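Long-range contact in endo-xylogalacturonan hydrolase A (Aspergillus tubingensis, PDB 4C2L), which hydrolyses xylogalacturonan, the xylose-substituted galacturonan backbone found in the hairy regions of pectin, as a secreted family 28 glycoside hydrolase: residues Y252-G266 / T285-Q299. Residues are numbered along the deposited sequence; the frame is centred on the assembly and turned at random. Where two conformers were deposited one is given.
Sequences YVTGATMINSTKAAG and TFNDFTVDNSDYAFQ. With NAG (2-acetamido-2-deoxy-beta-D-glucopyranose), chain D; NAG (2-acetamido-2-deoxy-beta-D-glucopyranose), chain B; SO4 (sulfate ion), chain I.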
# COMPACT_ATOMS: atom_id res chain seq x y z
N TYR A 252 -12.89 -1.16 -5.41
CA TYR A 252 -13.30 -2.55 -5.55
C TYR A 252 -12.09 -3.45 -5.38
O TYR A 252 -11.12 -3.34 -6.13
CB TYR A 252 -13.96 -2.78 -6.92
CG TYR A 252 -14.45 -4.19 -7.07
CD1 TYR A 252 -15.63 -4.61 -6.45
CD2 TYR A 252 -13.71 -5.12 -7.80
CE1 TYR A 252 -16.07 -5.93 -6.56
CE2 TYR A 252 -14.15 -6.44 -7.93
CZ TYR A 252 -15.32 -6.83 -7.30
OH TYR A 252 -15.74 -8.14 -7.39
N VAL A 253 -12.14 -4.33 -4.39
CA VAL A 253 -11.03 -5.23 -4.10
C VAL A 253 -11.58 -6.65 -4.16
O VAL A 253 -12.53 -6.98 -3.47
CB VAL A 253 -10.44 -5.01 -2.71
CG1 VAL A 253 -9.30 -6.01 -2.47
CG2 VAL A 253 -9.92 -3.58 -2.55
N THR A 254 -10.98 -7.48 -4.99
CA THR A 254 -11.42 -8.88 -5.08
C THR A 254 -10.23 -9.84 -5.15
O THR A 254 -9.17 -9.48 -5.68
CB THR A 254 -12.38 -9.09 -6.27
OG1 THR A 254 -13.02 -10.38 -6.16
CG2 THR A 254 -11.65 -8.95 -7.63
N GLY A 255 -10.40 -11.03 -4.60
CA GLY A 255 -9.40 -12.10 -4.74
C GLY A 255 -8.15 -11.87 -3.92
O GLY A 255 -7.03 -12.03 -4.42
N ALA A 256 -8.33 -11.50 -2.66
CA ALA A 256 -7.19 -11.22 -1.78
C ALA A 256 -6.90 -12.40 -0.88
O ALA A 256 -7.78 -12.87 -0.13
CB ALA A 256 -7.45 -9.99 -0.93
N THR A 257 -5.68 -12.88 -0.93
CA THR A 257 -5.23 -13.91 0.01
C THR A 257 -4.35 -13.23 1.04
O THR A 257 -3.24 -12.77 0.72
CB THR A 257 -4.47 -15.02 -0.72
OG1 THR A 257 -5.33 -15.58 -1.72
CG2 THR A 257 -4.02 -16.13 0.28
N MET A 258 -4.86 -13.17 2.27
CA MET A 258 -4.24 -12.43 3.35
C MET A 258 -3.71 -13.43 4.38
O MET A 258 -4.48 -14.13 5.06
CB MET A 258 -5.27 -11.49 4.00
CG MET A 258 -5.95 -10.54 3.01
SD MET A 258 -4.81 -9.57 2.00
CE MET A 258 -4.18 -8.47 3.25
N ILE A 259 -2.39 -13.51 4.46
CA ILE A 259 -1.71 -14.52 5.26
C ILE A 259 -0.94 -13.83 6.39
O ILE A 259 -0.19 -12.89 6.14
CB ILE A 259 -0.69 -15.29 4.37
CG1 ILE A 259 -1.40 -15.94 3.17
CG2 ILE A 259 0.07 -16.31 5.21
CD1 ILE A 259 -0.49 -16.32 2.02
N ASN A 260 -1.15 -14.28 7.63
CA ASN A 260 -0.39 -13.75 8.76
C ASN A 260 -0.43 -12.23 8.85
O ASN A 260 0.57 -11.60 9.18
CB ASN A 260 1.08 -14.18 8.66
CG ASN A 260 1.27 -15.65 8.90
OD1 ASN A 260 0.34 -16.37 9.25
ND2 ASN A 260 2.50 -16.12 8.69
N SER A 261 -1.58 -11.65 8.53
CA SER A 261 -1.73 -10.20 8.55
C SER A 261 -2.42 -9.76 9.86
O SER A 261 -3.08 -10.58 10.52
CB SER A 261 -2.46 -9.74 7.29
OG SER A 261 -1.67 -10.02 6.12
N THR A 262 -2.26 -8.51 10.25
CA THR A 262 -2.91 -8.07 11.49
C THR A 262 -4.43 -7.98 11.30
O THR A 262 -5.19 -8.24 12.22
CB THR A 262 -2.37 -6.72 12.02
OG1 THR A 262 -2.49 -5.74 10.99
CG2 THR A 262 -0.91 -6.85 12.47
N LYS A 263 -4.84 -7.59 10.11
CA LYS A 263 -6.25 -7.67 9.67
C LYS A 263 -6.21 -8.00 8.20
O LYS A 263 -5.27 -7.61 7.50
CB LYS A 263 -7.03 -6.38 9.94
CG LYS A 263 -6.57 -5.17 9.12
CD LYS A 263 -7.37 -3.91 9.44
CE LYS A 263 -6.99 -2.74 8.53
NZ LYS A 263 -5.64 -2.21 8.86
N ALA A 264 -7.19 -8.74 7.71
CA ALA A 264 -7.27 -8.99 6.29
C ALA A 264 -7.71 -7.71 5.58
O ALA A 264 -7.23 -7.37 4.51
CB ALA A 264 -8.24 -10.13 6.00
N ALA A 265 -8.63 -6.99 6.21
CA ALA A 265 -9.19 -5.80 5.58
C ALA A 265 -9.76 -4.91 6.65
O ALA A 265 -10.11 -5.38 7.73
CB ALA A 265 -10.26 -6.17 4.58
N GLY A 266 -9.83 -3.61 6.37
CA GLY A 266 -10.45 -2.73 7.35
C GLY A 266 -10.52 -1.28 6.94
O GLY A 266 -10.08 -0.90 5.85
N THR A 285 -15.96 -2.07 -1.81
CA THR A 285 -16.27 -3.50 -1.72
C THR A 285 -15.00 -4.32 -1.50
O THR A 285 -14.02 -4.14 -2.22
CB THR A 285 -16.94 -3.98 -3.02
OG1 THR A 285 -18.21 -3.34 -3.16
CG2 THR A 285 -17.14 -5.52 -2.99
N PHE A 286 -15.06 -5.22 -0.53
CA PHE A 286 -14.00 -6.18 -0.25
C PHE A 286 -14.66 -7.53 -0.56
O PHE A 286 -15.55 -7.96 0.18
CB PHE A 286 -13.60 -6.16 1.22
CG PHE A 286 -13.16 -4.82 1.74
CD1 PHE A 286 -14.09 -3.92 2.28
CD2 PHE A 286 -11.81 -4.47 1.76
CE1 PHE A 286 -13.67 -2.69 2.80
CE2 PHE A 286 -11.39 -3.24 2.27
CZ PHE A 286 -12.33 -2.35 2.80
N ASN A 287 -14.22 -8.17 -1.63
CA ASN A 287 -14.84 -9.42 -2.11
C ASN A 287 -13.85 -10.57 -2.23
O ASN A 287 -12.70 -10.37 -2.61
CB ASN A 287 -15.49 -9.17 -3.47
CG ASN A 287 -16.20 -10.40 -4.01
OD1 ASN A 287 -17.17 -10.89 -3.41
ND2 ASN A 287 -15.72 -10.91 -5.14
N ASP A 288 -14.30 -11.79 -1.92
CA ASP A 288 -13.48 -12.98 -2.19
C ASP A 288 -12.12 -12.91 -1.49
O ASP A 288 -11.06 -12.93 -2.14
CB ASP A 288 -13.27 -13.16 -3.70
CG ASP A 288 -14.44 -13.84 -4.40
OD1 ASP A 288 -15.45 -14.18 -3.73
OD2 ASP A 288 -14.35 -14.03 -5.63
N PHE A 289 -12.15 -12.78 -0.17
CA PHE A 289 -10.95 -12.80 0.64
C PHE A 289 -10.75 -14.16 1.27
O PHE A 289 -11.70 -14.77 1.78
CB PHE A 289 -11.00 -11.78 1.78
CG PHE A 289 -10.59 -10.39 1.38
CD1 PHE A 289 -11.22 -9.71 0.34
CD2 PHE A 289 -9.59 -9.73 2.10
CE1 PHE A 289 -10.85 -8.41 -0.00
CE2 PHE A 289 -9.21 -8.43 1.76
CZ PHE A 289 -9.84 -7.77 0.72
N THR A 290 -9.50 -14.61 1.24
CA THR A 290 -9.08 -15.78 1.99
C THR A 290 -8.25 -15.31 3.16
O THR A 290 -7.24 -14.61 2.98
CB THR A 290 -8.31 -16.75 1.07
OG1 THR A 290 -9.19 -17.17 0.02
CG2 THR A 290 -7.83 -17.97 1.85
N VAL A 291 -8.69 -15.66 4.35
CA VAL A 291 -8.01 -15.30 5.58
C VAL A 291 -7.22 -16.54 6.02
O VAL A 291 -7.79 -17.63 6.22
CB VAL A 291 -9.02 -14.86 6.67
CG1 VAL A 291 -8.31 -14.43 7.94
CG2 VAL A 291 -9.91 -13.73 6.13
N ASP A 292 -5.91 -16.38 6.15
CA ASP A 292 -5.04 -17.47 6.58
C ASP A 292 -4.20 -16.99 7.75
O ASP A 292 -3.15 -16.37 7.57
CB ASP A 292 -4.16 -17.93 5.41
CG ASP A 292 -3.14 -19.00 5.80
OD1 ASP A 292 -3.12 -19.43 6.97
OD2 ASP A 292 -2.34 -19.37 4.91
N ASN A 293 -4.69 -17.26 8.96
CA ASN A 293 -3.96 -16.94 10.18
C ASN A 293 -3.76 -15.42 10.38
O ASN A 293 -2.79 -14.99 10.99
CB ASN A 293 -2.60 -17.68 10.21
CG ASN A 293 -2.01 -17.74 11.60
OD1 ASN A 293 -2.71 -18.03 12.56
ND2 ASN A 293 -0.71 -17.46 11.71
N SER A 294 -4.69 -14.62 9.86
CA SER A 294 -4.69 -13.18 10.14
C SER A 294 -5.43 -12.90 11.45
O SER A 294 -6.32 -13.66 11.82
CB SER A 294 -5.32 -12.43 8.97
OG SER A 294 -4.47 -12.56 7.83
N ASP A 295 -5.07 -11.84 12.16
CA ASP A 295 -5.62 -11.65 13.51
C ASP A 295 -7.12 -11.31 13.52
O ASP A 295 -7.87 -11.81 14.35
CB ASP A 295 -4.82 -10.63 14.31
CG ASP A 295 -3.35 -11.02 14.45
OD1 ASP A 295 -3.04 -12.23 14.54
OD2 ASP A 295 -2.51 -10.10 14.46
N TYR A 296 -7.54 -10.45 12.60
CA TYR A 296 -8.96 -10.20 12.35
C TYR A 296 -9.21 -10.39 10.87
O TYR A 296 -8.35 -10.07 10.03
CB TYR A 296 -9.34 -8.76 12.69
CG TYR A 296 -9.42 -8.39 14.15
CD1 TYR A 296 -10.15 -9.16 15.06
CD2 TYR A 296 -8.83 -7.21 14.61
CE1 TYR A 296 -10.24 -8.79 16.40
CE2 TYR A 296 -8.92 -6.83 15.94
CZ TYR A 296 -9.63 -7.62 16.82
OH TYR A 296 -9.71 -7.23 18.14
N ALA A 297 -10.41 -10.85 10.53
CA ALA A 297 -10.83 -10.90 9.15
C ALA A 297 -11.20 -9.49 8.68
O ALA A 297 -10.91 -9.11 7.55
CB ALA A 297 -12.03 -11.82 9.01
N PHE A 298 -11.87 -8.74 9.54
CA PHE A 298 -12.25 -7.36 9.20
C PHE A 298 -12.25 -6.49 10.43
O PHE A 298 -12.58 -6.95 11.54
CB PHE A 298 -13.62 -7.32 8.52
CG PHE A 298 -13.84 -6.06 7.72
CD1 PHE A 298 -13.36 -5.95 6.42
CD2 PHE A 298 -14.50 -4.97 8.28
CE1 PHE A 298 -13.54 -4.78 5.69
CE2 PHE A 298 -14.69 -3.80 7.55
CZ PHE A 298 -14.20 -3.70 6.25
N GLN A 299 -11.89 -5.22 10.26
CA GLN A 299 -11.83 -4.34 11.41
C GLN A 299 -12.25 -2.95 11.00
O GLN A 299 -11.87 -2.47 9.94
CB GLN A 299 -10.42 -4.34 12.00
CG GLN A 299 -10.28 -3.47 13.24
CD GLN A 299 -8.92 -3.56 13.89
OE1 GLN A 299 -7.96 -4.09 13.30
NE2 GLN A 299 -8.80 -3.02 15.10
C1 NAG D . 2.76 -17.52 8.94
C2 NAG D . 4.05 -17.97 8.26
C3 NAG D . 4.47 -19.37 8.71
C4 NAG D . 4.49 -19.46 10.23
C5 NAG D . 3.11 -19.03 10.75
C6 NAG D . 3.01 -19.12 12.27
C7 NAG D . 4.53 -17.42 5.93
C8 NAG D . 4.09 -17.68 4.53
N2 NAG D . 3.81 -18.05 6.84
O3 NAG D . 5.74 -19.65 8.17
O4 NAG D . 4.78 -20.79 10.64
O5 NAG D . 2.87 -17.68 10.34
O6 NAG D . 3.98 -18.27 12.84
O7 NAG D . 5.49 -16.69 6.20
C1 NAG B . -16.05 1.17 -11.67
C2 NAG B . -15.52 0.05 -12.58
C3 NAG B . -14.61 0.53 -13.71
C4 NAG B . -15.00 1.88 -14.31
C5 NAG B . -15.45 2.86 -13.22
C6 NAG B . -15.98 4.15 -13.83
C7 NAG B . -15.31 -2.10 -11.49
C8 NAG B . -14.45 -3.04 -10.69
N2 NAG B . -14.78 -0.93 -11.81
O3 NAG B . -14.67 -0.44 -14.72
O4 NAG B . -13.91 2.40 -15.05
O5 NAG B . -16.48 2.29 -12.43
O6 NAG B . -17.13 3.84 -14.58
O7 NAG B . -16.45 -2.42 -11.82
S SO4 I . -17.48 -14.29 -7.07
O1 SO4 I . -16.72 -15.43 -6.52
O2 SO4 I . -18.86 -14.32 -6.53
O3 SO4 I . -17.53 -14.39 -8.55
O4 SO4 I . -16.82 -13.03 -6.69
O HOH W 1 -12.02 -12.49 -7.36
O HOH W 2 -0.37 -18.96 7.94
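V253 and F286, bridged in parallel register, belong to two successive coils of the right-handed beta-helix of family 28, and the chain 285-299 tracks 252-266 residue for residue. Backbone hydrogen bonds run along the whole path, among them M258 N to T290 O at 2.9 Å, nearly straight at 174°. Opposite D288, where the neighbouring coil turns a corner, G255 takes a positive phi of 73°, which glycine tolerates easily.

Inside the coil, apolar side chains fill the core. A256 suits its place because its small CB sits over the centre of the F289 ring, 3.5 Å from the centroid, a CH-pi contact. V253 CG1 meets F289 CZ at 3.7 Å and M258 CG approaches F289 CD2, while I235 of strand 235-240 packs on F289 as well. F298 turns its ring alongside A265 and receives G266 CA over one face; A265 CB also touches F286 CD2 at 3.6 Å.

Polar side chains also pair between coils. N287 ND2 donates to T254 OG1 at 2.9 Å and to a sulfate oxygen, its OD1 being held by S326. Glycosylated N260 accepts N293 ND2 at 2.9 Å through OD1, the donor lying above the carbonyl plane and the two amides turned 75° apart. S294 OG receives S261 N at 3.1 Å and gives a weak bond to M258 O, tying down the turn that leads to T262, which touches the probable active-site H233.

Residues in register thus pair coil on coil: apolar side chains pack the interior, while amides and hydroxyls link the strands at T254 and N287 and the turns at N260-S261 and N293-S294.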